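Local coordinates for histone acetyltransferase HPA2 and related acetyltransferases (Corynebacterium glutamicum ATCC 13032, PDB 2QEC), which probably transfers an acyl group, most likely acetyl from acetyl-coenzyme A, as a member of the GNAT family of N-acetyltransferases, at residues Lys16-Leu21 and Leu51-Gln56. The protein carries 1 engineered substitution. Sequence-based numbering, arbitrary orientation.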
loop_
_atom_site.group_PDB
_atom_site.type_symbol
_atom_site.label_atom_id
_atom_site.label_comp_id
_atom_site.label_asym_id
_atom_site.label_seq_id
_atom_site.Cartn_x
_atom_site.Cartn_y
_atom_site.Cartn_z
ATOM N N LYS A 16 18.941 -26.798 -11.656
ATOM C CA LYS A 16 18.546 -26.136 -12.895
ATOM C C LYS A 16 17.892 -24.812 -12.591
ATOM O O LYS A 16 18.044 -23.813 -13.296
ATOM C CB LYS A 16 17.576 -27.031 -13.682
ATOM C CG LYS A 16 17.074 -26.401 -14.974
ATOM C CD LYS A 16 18.172 -26.388 -16.041
ATOM C CE LYS A 16 17.774 -25.491 -17.209
ATOM N NZ LYS A 16 16.538 -26.045 -17.830
ATOM N N ILE A 17 17.137 -24.808 -11.534
ATOM C CA ILE A 17 16.466 -23.572 -11.077
ATOM C C ILE A 17 17.523 -22.461 -10.831
ATOM O O ILE A 17 17.399 -21.336 -11.331
ATOM C CB ILE A 17 15.636 -23.880 -9.847
ATOM C CG1 ILE A 17 14.325 -24.564 -10.252
ATOM C CG2 ILE A 17 15.291 -22.632 -9.072
ATOM C CD1 ILE A 17 13.561 -25.096 -9.125
ATOM N N VAL A 18 18.582 -22.813 -10.113
ATOM C CA VAL A 18 19.680 -21.870 -9.821
ATOM C C VAL A 18 20.366 -21.455 -11.113
ATOM O O VAL A 18 20.662 -20.284 -11.309
ATOM C CB VAL A 18 20.658 -22.468 -8.830
ATOM C CG1 VAL A 18 21.931 -21.601 -8.707
ATOM C CG2 VAL A 18 19.990 -22.684 -7.464
ATOM N N ASP A 19 20.625 -22.407 -12.007
ATOM C CA ASP A 19 21.190 -22.097 -13.326
ATOM C C ASP A 19 20.356 -21.059 -14.046
ATOM O O ASP A 19 20.897 -20.144 -14.685
ATOM C CB ASP A 19 21.241 -23.307 -14.248
ATOM C CG ASP A 19 22.294 -24.313 -13.862
ATOM O OD1 ASP A 19 23.218 -23.990 -13.085
ATOM O OD2 ASP A 19 22.165 -25.449 -14.337
ATOM N N VAL A 20 19.043 -21.227 -14.000
ATOM C CA VAL A 20 18.111 -20.270 -14.663
ATOM C C VAL A 20 18.126 -18.854 -14.027
ATOM O O VAL A 20 18.168 -17.827 -14.723
ATOM C CB VAL A 20 16.663 -20.829 -14.723
ATOM C CG1 VAL A 20 15.726 -19.811 -15.262
ATOM C CG2 VAL A 20 16.616 -22.070 -15.664
ATOM N N LEU A 21 18.107 -18.796 -12.708
ATOM C CA LEU A 21 18.233 -17.526 -11.998
ATOM C C LEU A 21 19.536 -16.785 -12.334
ATOM O O LEU A 21 19.546 -15.582 -12.556
ATOM C CB LEU A 21 18.125 -17.784 -10.495
ATOM C CG LEU A 21 16.733 -18.205 -10.015
ATOM C CD1 LEU A 21 16.776 -18.889 -8.632
ATOM C CD2 LEU A 21 15.814 -17.057 -10.026
ATOM N N LEU A 51 21.355 -20.412 -1.474
ATOM C CA LEU A 51 21.001 -20.172 -0.077
ATOM C C LEU A 51 19.546 -19.713 0.115
ATOM O O LEU A 51 18.864 -20.185 1.023
ATOM C CB LEU A 51 21.937 -19.112 0.495
ATOM C CG LEU A 51 21.730 -18.689 1.952
ATOM C CD1 LEU A 51 22.221 -19.767 2.903
ATOM C CD2 LEU A 51 22.442 -17.401 2.212
ATOM N N GLN A 52 19.092 -18.785 -0.723
ATOM C CA GLN A 52 17.711 -18.306 -0.674
ATOM C C GLN A 52 16.727 -19.463 -0.925
ATOM O O GLN A 52 15.765 -19.617 -0.200
ATOM C CB GLN A 52 17.481 -17.153 -1.668
ATOM C CG GLN A 52 17.893 -15.778 -1.144
ATOM C CD GLN A 52 17.912 -14.710 -2.214
ATOM O OE1 GLN A 52 17.948 -14.997 -3.397
ATOM N NE2 GLN A 52 17.871 -13.463 -1.796
ATOM N N ILE A 53 16.981 -20.279 -1.932
ATOM C CA ILE A 53 16.128 -21.435 -2.207
ATOM C C ILE A 53 16.128 -22.431 -1.057
ATOM O O ILE A 53 15.082 -22.905 -0.623
ATOM C CB ILE A 53 16.580 -22.141 -3.490
ATOM C CG1 ILE A 53 16.184 -21.299 -4.699
ATOM C CG2 ILE A 53 15.995 -23.589 -3.602
ATOM C CD1 ILE A 53 16.861 -21.767 -5.959
ATOM N N GLU A 54 17.313 -22.731 -0.554
ATOM C CA GLU A 54 17.494 -23.794 0.419
ATOM C C GLU A 54 16.887 -23.423 1.769
ATOM O O GLU A 54 16.221 -24.250 2.398
ATOM C CB GLU A 54 18.986 -24.093 0.537
ATOM C CG GLU A 54 19.390 -25.127 1.551
ATOM C CD GLU A 54 20.855 -24.983 1.924
ATOM O OE1 GLU A 54 21.713 -25.121 1.021
ATOM O OE2 GLU A 54 21.134 -24.716 3.112
ATOM N N LYS A 55 17.085 -22.174 2.181
ATOM C CA LYS A 55 16.749 -21.728 3.533
ATOM C C LYS A 55 15.513 -20.846 3.629
ATOM O O LYS A 55 15.048 -20.579 4.721
ATOM C CB LYS A 55 17.939 -20.967 4.135
ATOM C CG LYS A 55 19.201 -21.815 4.326
ATOM C CD LYS A 55 19.106 -22.687 5.572
ATOM C CE LYS A 55 20.442 -23.354 5.926
ATOM N NZ LYS A 55 20.525 -23.746 7.374
ATOM N N GLN A 56 14.979 -20.379 2.509
ATOM C CA GLN A 56 13.818 -19.499 2.553
ATOM C C GLN A 56 12.659 -20.017 1.715
ATOM O O GLN A 56 11.564 -20.213 2.227
ATOM C CB GLN A 56 14.211 -18.126 2.062
ATOM C CG GLN A 56 13.188 -17.041 2.292
ATOM C CD GLN A 56 13.752 -15.675 1.927
ATOM O OE1 GLN A 56 14.972 -15.513 1.719
ATOM N NE2 GLN A 56 12.870 -14.674 1.863
#
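Ile-53 meets Ile-17, Val-18 and Leu-21 through a single methyl. Its first bond, to CB, is directed toward the opposing helix, and there the side chain divides. Its CG2 branch stays short of the contact, with the CG2 atoms of Ile-17 and Val-18 each 5.6 Å from it, whereas CG1 sits beside the backbone N of its own residue and leads across. CG1 itself has no atom of 16-21 within 4.5 Å. An extended second torsion (chi2 167°) then carries CD1 onward, and there the contact closes: Ile-53 CD1 lies 3.6 Å from Ile-17 CG2. An equal 3.6 Å separates Ile-53 CD1 from Val-18 CG2. The CG2 methyls of Ile-17 and Val-18 subtend 88° at Ile-53 CD1, so they flank it from distinct directions. Leu-21 completes the third side, its CD1 meeting Ile-53 CD1 tip to tip at 3.9 Å.

The chain order strand 5-8, helix 14-25, helix 43-60, strand 61-67 is that of the GNAT fold, whose first two major helices come between the first two strands. Here their local axes run 11.2 Å apart at 134°, wide spacing that agrees with the 111 Å² buried in total and with one residue bridging the gap. Strand 61-67 packs against the same place, since Ile-63 touches both Ile-17 and Ile-53. Leu-21 also touches Phe-49 of helix 43-60, and toward the surface Asp-19 forms a salt bridge with Arg-46.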